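Local atomic coordinates of transcription termination factor FttA (PDB entry 3AF6), a protein that probably terminates transcription across the archaeal genome by cleaving nascent RNA where it leaves RNA polymerase, as a zinc-dependent ribonuclease of the beta-CASP family. Residues F492-E495 with I496-P499; R504-Q507 with D508-S512; S530-Y533 with F534-A538. All coordinates share one frame; numbering follows the deposited sequence.

Interaction 1. Residues F492-E495 with I496-P499; sequences FLSE and IFHP
Ser494 and Phe497 face each other across a tight turn, and both backbone and side chains make the contact. The Phe497 N-H points almost straight at Ser494 O, but the bond is weak at 3.3 Å. On the side-chain level, Ser494 CB touches ring atom Phe497 CE1 at 3.9 Å. The neighbouring ring atom, Phe497 CD1, approaches the backbone oxygen Phe492 O to 4.0 Å. Ile496 supplies the next layer. Its chi1 of 71° sets CG1 between the backbone N and the carbonyl carbon, and from there CG1 sits over the centre of the Phe497 ring, 3.6 Å above its plane. An aliphatic chain suits this place because it can cover the ring in this way, and the Ser494 hydroxyl lies beside both of its branches.

Joining residue i to residue i+3, this is a beta turn with Glu495 and Ile496 at its corners. It leads into strand 497-499, an outermost strand of the six-stranded parallel sheet of the beta-CASP domain. Glu495, a charged residue at an exposed corner, sends its carboxylate away from the turn.

Helix 435-447 lies against this layer, with Met440 touching Phe497, Glu444 touching Ser494 and Ala447 touching Ile496. Leu458 of the adjacent strand also meets Phe497, while Phe492 is buried, touching Met441 of helix 435-447 and Thr466 of helix 462-471.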
loop_
_atom_site.group_PDB
_atom_site.type_symbol
_atom_site.label_atom_id
_atom_site.label_comp_id
_atom_site.label_asym_id
_atom_site.label_seq_id
_atom_site.Cartn_x
_atom_site.Cartn_y
_atom_site.Cartn_z
ATOM N N PHE A 492 -10.221 15.290 -7.857
ATOM C CA PHE A 492 -10.994 14.261 -7.168
ATOM C C PHE A 492 -12.281 14.861 -6.614
ATOM O O PHE A 492 -13.296 14.174 -6.491
ATOM C CB PHE A 492 -10.178 13.651 -6.022
ATOM C CG PHE A 492 -8.942 12.929 -6.475
ATOM C CD1 PHE A 492 -7.689 13.310 -6.005
ATOM C CD2 PHE A 492 -9.030 11.883 -7.390
ATOM C CE1 PHE A 492 -6.538 12.664 -6.441
ATOM C CE2 PHE A 492 -7.887 11.227 -7.832
ATOM C CZ PHE A 492 -6.637 11.618 -7.359
ATOM N N LEU A 493 -12.223 16.147 -6.280
ATOM C CA LEU A 493 -13.377 16.863 -5.746
ATOM C C LEU A 493 -14.400 17.163 -6.841
ATOM O O LEU A 493 -15.557 17.467 -6.545
ATOM C CB LEU A 493 -12.939 18.186 -5.109
ATOM C CG LEU A 493 -12.067 18.194 -3.854
ATOM C CD1 LEU A 493 -11.607 19.618 -3.576
ATOM C CD2 LEU A 493 -12.848 17.640 -2.676
ATOM N N SER A 494 -13.964 17.086 -8.096
ATOM C CA SER A 494 -14.829 17.359 -9.241
ATOM C C SER A 494 -16.285 16.989 -8.978
ATOM O O SER A 494 -16.599 15.842 -8.637
ATOM C CB SER A 494 -14.329 16.608 -10.473
ATOM O OG SER A 494 -15.226 16.770 -11.557
ATOM N N GLU A 495 -17.172 17.967 -9.144
ATOM C CA GLU A 495 -18.592 17.750 -8.908
ATOM C C GLU A 495 -19.239 16.845 -9.959
ATOM O O GLU A 495 -20.463 16.832 -10.103
ATOM C CB GLU A 495 -19.331 19.098 -8.837
ATOM C CG GLU A 495 -19.356 19.907 -10.139
ATOM C CD GLU A 495 -20.151 21.213 -10.014
ATOM O OE1 GLU A 495 -19.732 22.102 -9.238
ATOM O OE2 GLU A 495 -21.199 21.350 -10.691
ATOM N N ILE A 496 -18.423 16.076 -10.677
ATOM C CA ILE A 496 -18.933 15.177 -11.709
ATOM C C ILE A 496 -19.096 13.749 -11.191
ATOM O O ILE A 496 -19.782 12.924 -11.802
ATOM C CB ILE A 496 -17.997 15.147 -12.923
ATOM C CG1 ILE A 496 -16.708 14.405 -12.568
ATOM C CG2 ILE A 496 -17.680 16.570 -13.355
ATOM C CD1 ILE A 496 -15.820 14.135 -13.749
ATOM N N PHE A 497 -18.450 13.456 -10.070
ATOM C CA PHE A 497 -18.545 12.133 -9.469
ATOM C C PHE A 497 -19.602 12.140 -8.373
ATOM O O PHE A 497 -19.595 13.000 -7.485
ATOM C CB PHE A 497 -17.204 11.711 -8.862
ATOM C CG PHE A 497 -16.065 11.724 -9.833
ATOM C CD1 PHE A 497 -15.050 12.674 -9.718
ATOM C CD2 PHE A 497 -16.006 10.797 -10.871
ATOM C CE1 PHE A 497 -13.994 12.699 -10.626
ATOM C CE2 PHE A 497 -14.956 10.814 -11.784
ATOM C CZ PHE A 497 -13.948 11.767 -11.662
ATOM N N HIS A 498 -20.516 11.179 -8.444
ATOM C CA HIS A 498 -21.570 11.052 -7.450
ATOM C C HIS A 498 -21.364 9.750 -6.681
ATOM O O HIS A 498 -21.630 8.660 -7.194
ATOM C CB HIS A 498 -22.946 11.035 -8.118
ATOM C CG HIS A 498 -24.085 11.006 -7.147
ATOM N ND1 HIS A 498 -24.432 12.093 -6.374
ATOM C CD2 HIS A 498 -24.956 10.020 -6.821
ATOM C CE1 HIS A 498 -25.470 11.780 -5.618
ATOM N NE2 HIS A 498 -25.806 10.528 -5.870
ATOM N N PRO A 499 -20.868 9.845 -5.444
ATOM C CA PRO A 499 -20.637 8.656 -4.621
ATOM C C PRO A 499 -21.964 8.000 -4.293
ATOM O O PRO A 499 -22.838 8.648 -3.722
ATOM C CB PRO A 499 -19.976 9.223 -3.367
ATOM C CG PRO A 499 -19.331 10.485 -3.852
ATOM C CD PRO A 499 -20.375 11.054 -4.769
#

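Interaction 2. Residues R504-Q507 with D508-S512; sequences RERQ and DIIDS
Arg506 and Ile510 run alongside one another in the same direction on helix 503-511, with Arg506 CG 4.1 Å from Ile510 CD1. The helix follows the edge strand 497-499 and leads to strand 516-520, so it is the helical limb of a beta-alpha-beta crossover in the parallel sheet of the beta-CASP domain. Four i to i+4 backbone bonds join the two halves, among them Ile509 N to Glu505 O at 3.1 Å.

The better packed side belongs to Glu505, Arg506, Ile509 and Ile510. Buried Ile509 brings CD1 to within 4.3 Å of Glu505 CG, an apolar touch that uses the methylene part of the acid and leaves its carboxylate for other partners, His498 NE2 and Ala501 N. Arg506 is divided in the same way: beyond the CG that meets Ile510, its guanidinium reaches away from the helix to a salt bridge with Asp459 and a weaker, long pairing with Glu532. Long chains with polar ends suit this flank, where the helix meets strand 456-459 and helix 529-537. Gln507 also borders helix 529-537, touching Glu532 and Gln536.

The other side, with Arg504, Asp508 and Asp511, is looser and charged. Arg504 and Asp508 cross obliquely, their guanidinium and carboxylate planes 88° apart. Asp508 OD2 lies over a face of the guanidinium, 3.9 Å from Arg504 NE, so the pair is a long salt bridge of charges alone, with no N-H aimed at the oxygen. A bend at chi2 (72°) leads the Arg504 chain outward and sets that face to Asp508. Exposed Asp511 brings OD2 to 3.6 Å from Gln507 CG. At the last turn Ser512 leaves the helical conformation, yet its backbone N still bonds Asp508 O at 2.6 Å.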
loop_
_atom_site.group_PDB
_atom_site.type_symbol
_atom_site.label_atom_id
_atom_site.label_comp_id
_atom_site.label_asym_id
_atom_site.label_seq_id
_atom_site.Cartn_x
_atom_site.Cartn_y
_atom_site.Cartn_z
ATOM N N ARG A 504 -30.052 1.406 -1.372
ATOM C CA ARG A 504 -31.218 1.944 -2.049
ATOM C C ARG A 504 -30.851 2.720 -3.318
ATOM O O ARG A 504 -31.298 2.381 -4.421
ATOM C CB ARG A 504 -31.994 2.846 -1.085
ATOM C CG ARG A 504 -33.364 3.245 -1.595
ATOM C CD ARG A 504 -34.339 2.076 -1.550
ATOM N NE ARG A 504 -35.478 2.293 -2.440
ATOM C CZ ARG A 504 -36.230 3.391 -2.450
ATOM N NH1 ARG A 504 -35.973 4.393 -1.615
ATOM N NH2 ARG A 504 -37.245 3.488 -3.300
ATOM N N GLU A 505 -30.034 3.759 -3.151
ATOM C CA GLU A 505 -29.604 4.593 -4.266
ATOM C C GLU A 505 -29.085 3.738 -5.416
ATOM O O GLU A 505 -29.291 4.058 -6.585
ATOM C CB GLU A 505 -28.528 5.576 -3.794
ATOM C CG GLU A 505 -28.022 6.529 -4.873
ATOM C CD GLU A 505 -27.321 7.752 -4.297
ATOM O OE1 GLU A 505 -26.549 7.596 -3.331
ATOM O OE2 GLU A 505 -27.533 8.869 -4.815
ATOM N N ARG A 506 -28.421 2.641 -5.070
ATOM C CA ARG A 506 -27.879 1.723 -6.062
ATOM C C ARG A 506 -29.010 1.104 -6.867
ATOM O O ARG A 506 -28.951 1.021 -8.092
ATOM C CB ARG A 506 -27.096 0.618 -5.362
ATOM C CG ARG A 506 -26.551 -0.460 -6.284
ATOM C CD ARG A 506 -25.842 -1.497 -5.451
ATOM N NE ARG A 506 -24.941 -0.843 -4.512
ATOM C CZ ARG A 506 -24.658 -1.301 -3.299
ATOM N NH1 ARG A 506 -23.823 -0.628 -2.519
ATOM N NH2 ARG A 506 -25.213 -2.427 -2.864
ATOM N N GLN A 507 -30.042 0.662 -6.160
ATOM C CA GLN A 507 -31.184 0.040 -6.802
ATOM C C GLN A 507 -31.837 1.033 -7.761
ATOM O O GLN A 507 -32.167 0.690 -8.896
ATOM C CB GLN A 507 -32.186 -0.433 -5.745
ATOM C CG GLN A 507 -33.149 -1.474 -6.266
ATOM C CD GLN A 507 -32.429 -2.699 -6.800
ATOM O OE1 GLN A 507 -31.796 -3.435 -6.041
ATOM N NE2 GLN A 507 -32.513 -2.920 -8.115
ATOM N N ASP A 508 -32.013 2.267 -7.302
ATOM C CA ASP A 508 -32.606 3.304 -8.137
ATOM C C ASP A 508 -31.846 3.394 -9.458
ATOM O O ASP A 508 -32.423 3.196 -10.535
ATOM C CB ASP A 508 -32.546 4.655 -7.422
ATOM C CG ASP A 508 -33.299 4.648 -6.111
ATOM O OD1 ASP A 508 -33.281 5.681 -5.407
ATOM O OD2 ASP A 508 -33.912 3.608 -5.788
ATOM N N ILE A 509 -30.549 3.685 -9.360
ATOM C CA ILE A 509 -29.675 3.812 -10.523
ATOM C C ILE A 509 -29.906 2.698 -11.541
ATOM O O ILE A 509 -30.020 2.951 -12.741
ATOM C CB ILE A 509 -28.181 3.791 -10.109
ATOM C CG1 ILE A 509 -27.899 4.895 -9.086
ATOM C CG2 ILE A 509 -27.301 3.992 -11.331
ATOM C CD1 ILE A 509 -26.471 4.927 -8.588
ATOM N N ILE A 510 -29.969 1.463 -11.057
ATOM C CA ILE A 510 -30.177 0.308 -11.921
ATOM C C ILE A 510 -31.535 0.391 -12.602
ATOM O O ILE A 510 -31.648 0.194 -13.816
ATOM C CB ILE A 510 -30.106 -1.000 -11.112
ATOM C CG1 ILE A 510 -28.780 -1.052 -10.346
ATOM C CG2 ILE A 510 -30.234 -2.199 -12.041
ATOM C CD1 ILE A 510 -28.714 -2.128 -9.282
ATOM N N ASP A 511 -32.563 0.692 -11.813
ATOM C CA ASP A 511 -33.922 0.797 -12.332
ATOM C C ASP A 511 -34.112 2.008 -13.237
ATOM O O ASP A 511 -34.786 1.915 -14.266
ATOM C CB ASP A 511 -34.933 0.855 -11.182
ATOM C CG ASP A 511 -34.982 -0.435 -10.378
ATOM O OD1 ASP A 511 -35.026 -1.527 -10.989
ATOM O OD2 ASP A 511 -34.989 -0.351 -9.129
ATOM N N SER A 512 -33.518 3.138 -12.859
ATOM C CA SER A 512 -33.634 4.363 -13.646
ATOM C C SER A 512 -33.350 4.135 -15.130
ATOM O O SER A 512 -32.868 3.077 -15.530
ATOM C CB SER A 512 -32.686 5.434 -13.109
ATOM O OG SER A 512 -32.784 6.621 -13.878
#

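Interaction 3. Residues S530-Y533 with F534-A538; sequences SVEY and FKQLA
Backbone hydrogen bonds between Ser530 and Phe534, Val531 and Lys535, Glu532 and Gln536, and Tyr533 and Leu537 bind these two halves of one helix. The first three are fairly straight. The last, Leu537 N to Tyr533 O, is bent to 134° at the hydrogen. Phe534 O accepts from both Leu537 N and Ala538 N, and Leu537 N is shared between Tyr533 O and Phe534 O, where the helix ends.

The apolar contacts are light. Val531 CG1 touches Lys535 CE at 4.1 Å, the partly exposed lysine using its extended hydrocarbon chain for the contact. Tyr533 CB meets Leu537 CD1 at 4.4 Å. Helix 529-537 is the connection between strands 516-520 and 544-547 of the parallel beta-CASP sheet. Phe534 turns its ring away from the preceding turn, its chi1 of 171° placing CG beside the carbonyl carbon, although Val531 O still lies at the ring edge. Leu556 and Val560 of helix 556-561 and Ile567 of strand 566-570 bury this ring, a place suited to a large apolar residue.

Polar side chains make the third group. Glu532 and Gln536 run alongside each other, carboxylate and amide planes only 22° apart, partly exposed where the helix borders Gln507 of helix 503-511, which suits polar ends; Glu532 also forms a weak, long ion pair with Arg506. Buried polar groups have partners beyond the helix, Tyr533 OH bonding Asp459 and Ser530 OG bonding Ser522 O.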
loop_
_atom_site.group_PDB
_atom_site.type_symbol
_atom_site.label_atom_id
_atom_site.label_comp_id
_atom_site.label_asym_id
_atom_site.label_seq_id
_atom_site.Cartn_x
_atom_site.Cartn_y
_atom_site.Cartn_z
ATOM N N SER A 530 -20.012 -4.191 -7.735
ATOM C CA SER A 530 -19.851 -4.501 -9.153
ATOM C C SER A 530 -20.639 -5.719 -9.634
ATOM O O SER A 530 -21.126 -5.743 -10.761
ATOM C CB SER A 530 -18.369 -4.682 -9.485
ATOM O OG SER A 530 -17.778 -5.653 -8.648
ATOM N N VAL A 531 -20.775 -6.726 -8.783
ATOM C CA VAL A 531 -21.500 -7.932 -9.162
ATOM C C VAL A 531 -23.007 -7.714 -9.325
ATOM O O VAL A 531 -23.635 -8.295 -10.210
ATOM C CB VAL A 531 -21.247 -9.052 -8.142
ATOM C CG1 VAL A 531 -22.049 -10.283 -8.505
ATOM C CG2 VAL A 531 -19.763 -9.380 -8.114
ATOM N N GLU A 532 -23.587 -6.871 -8.482
ATOM C CA GLU A 532 -25.014 -6.607 -8.571
ATOM C C GLU A 532 -25.326 -5.924 -9.891
ATOM O O GLU A 532 -26.232 -6.345 -10.611
ATOM C CB GLU A 532 -25.468 -5.728 -7.410
ATOM C CG GLU A 532 -26.966 -5.491 -7.375
ATOM C CD GLU A 532 -27.402 -4.728 -6.134
ATOM O OE1 GLU A 532 -28.589 -4.317 -6.070
ATOM O OE2 GLU A 532 -26.557 -4.542 -5.221
ATOM N N TYR A 533 -24.572 -4.869 -10.202
ATOM C CA TYR A 533 -24.750 -4.137 -11.452
ATOM C C TYR A 533 -24.629 -5.131 -12.588
ATOM O O TYR A 533 -25.500 -5.199 -13.453
ATOM C CB TYR A 533 -23.674 -3.060 -11.615
ATOM C CG TYR A 533 -23.782 -1.909 -10.645
ATOM C CD1 TYR A 533 -24.850 -1.017 -10.709
ATOM C CD2 TYR A 533 -22.823 -1.719 -9.653
ATOM C CE1 TYR A 533 -24.960 0.038 -9.806
ATOM C CE2 TYR A 533 -22.925 -0.668 -8.741
ATOM C CZ TYR A 533 -23.996 0.204 -8.824
ATOM O OH TYR A 533 -24.111 1.234 -7.919
ATOM N N PHE A 534 -23.552 -5.914 -12.578
ATOM C CA PHE A 534 -23.339 -6.904 -13.630
ATOM C C PHE A 534 -24.588 -7.742 -13.856
ATOM O O PHE A 534 -25.176 -7.711 -14.940
ATOM C CB PHE A 534 -22.178 -7.839 -13.294
ATOM C CG PHE A 534 -22.059 -9.006 -14.240
ATOM C CD1 PHE A 534 -21.678 -8.810 -15.562
ATOM C CD2 PHE A 534 -22.370 -10.298 -13.817
ATOM C CE1 PHE A 534 -21.610 -9.881 -16.456
ATOM C CE2 PHE A 534 -22.306 -11.376 -14.701
ATOM C CZ PHE A 534 -21.924 -11.166 -16.027
ATOM N N LYS A 535 -24.977 -8.491 -12.826
ATOM C CA LYS A 535 -26.159 -9.348 -12.880
ATOM C C LYS A 535 -27.350 -8.636 -13.506
ATOM O O LYS A 535 -27.993 -9.161 -14.417
ATOM C CB LYS A 535 -26.566 -9.795 -11.471
ATOM C CG LYS A 535 -25.718 -10.884 -10.848
ATOM C CD LYS A 535 -26.270 -11.247 -9.475
ATOM C CE LYS A 535 -25.524 -12.420 -8.856
ATOM N NZ LYS A 535 -26.062 -12.786 -7.513
ATOM N N GLN A 536 -27.636 -7.434 -13.015
ATOM C CA GLN A 536 -28.777 -6.682 -13.500
ATOM C C GLN A 536 -28.659 -6.017 -14.860
ATOM O O GLN A 536 -29.676 -5.696 -15.472
ATOM C CB GLN A 536 -29.190 -5.648 -12.460
ATOM C CG GLN A 536 -29.749 -6.275 -11.199
ATOM C CD GLN A 536 -30.619 -5.320 -10.415
ATOM O OE1 GLN A 536 -31.572 -4.753 -10.954
ATOM N NE2 GLN A 536 -30.306 -5.140 -9.134
ATOM N N LEU A 537 -27.443 -5.806 -15.351
ATOM C CA LEU A 537 -27.299 -5.164 -16.650
ATOM C C LEU A 537 -27.049 -6.167 -17.776
ATOM O O LEU A 537 -27.449 -5.943 -18.916
ATOM C CB LEU A 537 -26.168 -4.130 -16.603
ATOM C CG LEU A 537 -26.299 -3.013 -15.557
ATOM C CD1 LEU A 537 -25.114 -2.083 -15.653
ATOM C CD2 LEU A 537 -27.581 -2.232 -15.775
ATOM N N ALA A 538 -26.411 -7.283 -17.442
ATOM C CA ALA A 538 -26.069 -8.317 -18.419
ATOM C C ALA A 538 -27.072 -8.574 -19.549
ATOM O O ALA A 538 -26.703 -8.583 -20.722
ATOM C CB ALA A 538 -25.761 -9.629 -17.693
#

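In the fold
All three contacts lie in the beta-CASP domain, away from the zinc site. Interaction 1 is a partly buried turn leading into an edge strand, with an aromatic ring packed against it and one weak backbone bond. Interaction 2 is a surface contact rich in charge, and interaction 3 is a partly buried helix with more aromatic and aliphatic content. Both rest on i to i+4 helical bonds, less regular at the end of interaction 3. Interactions 1 and 2 follow one another in the chain and touch through His498 and Glu505. Interactions 2 and 3, centres about 12 Å apart, belong to neighbouring helices meeting through polar chains and Ile510. Interactions 1 and 3 do not touch, their nearest atoms being about 8 Å apart.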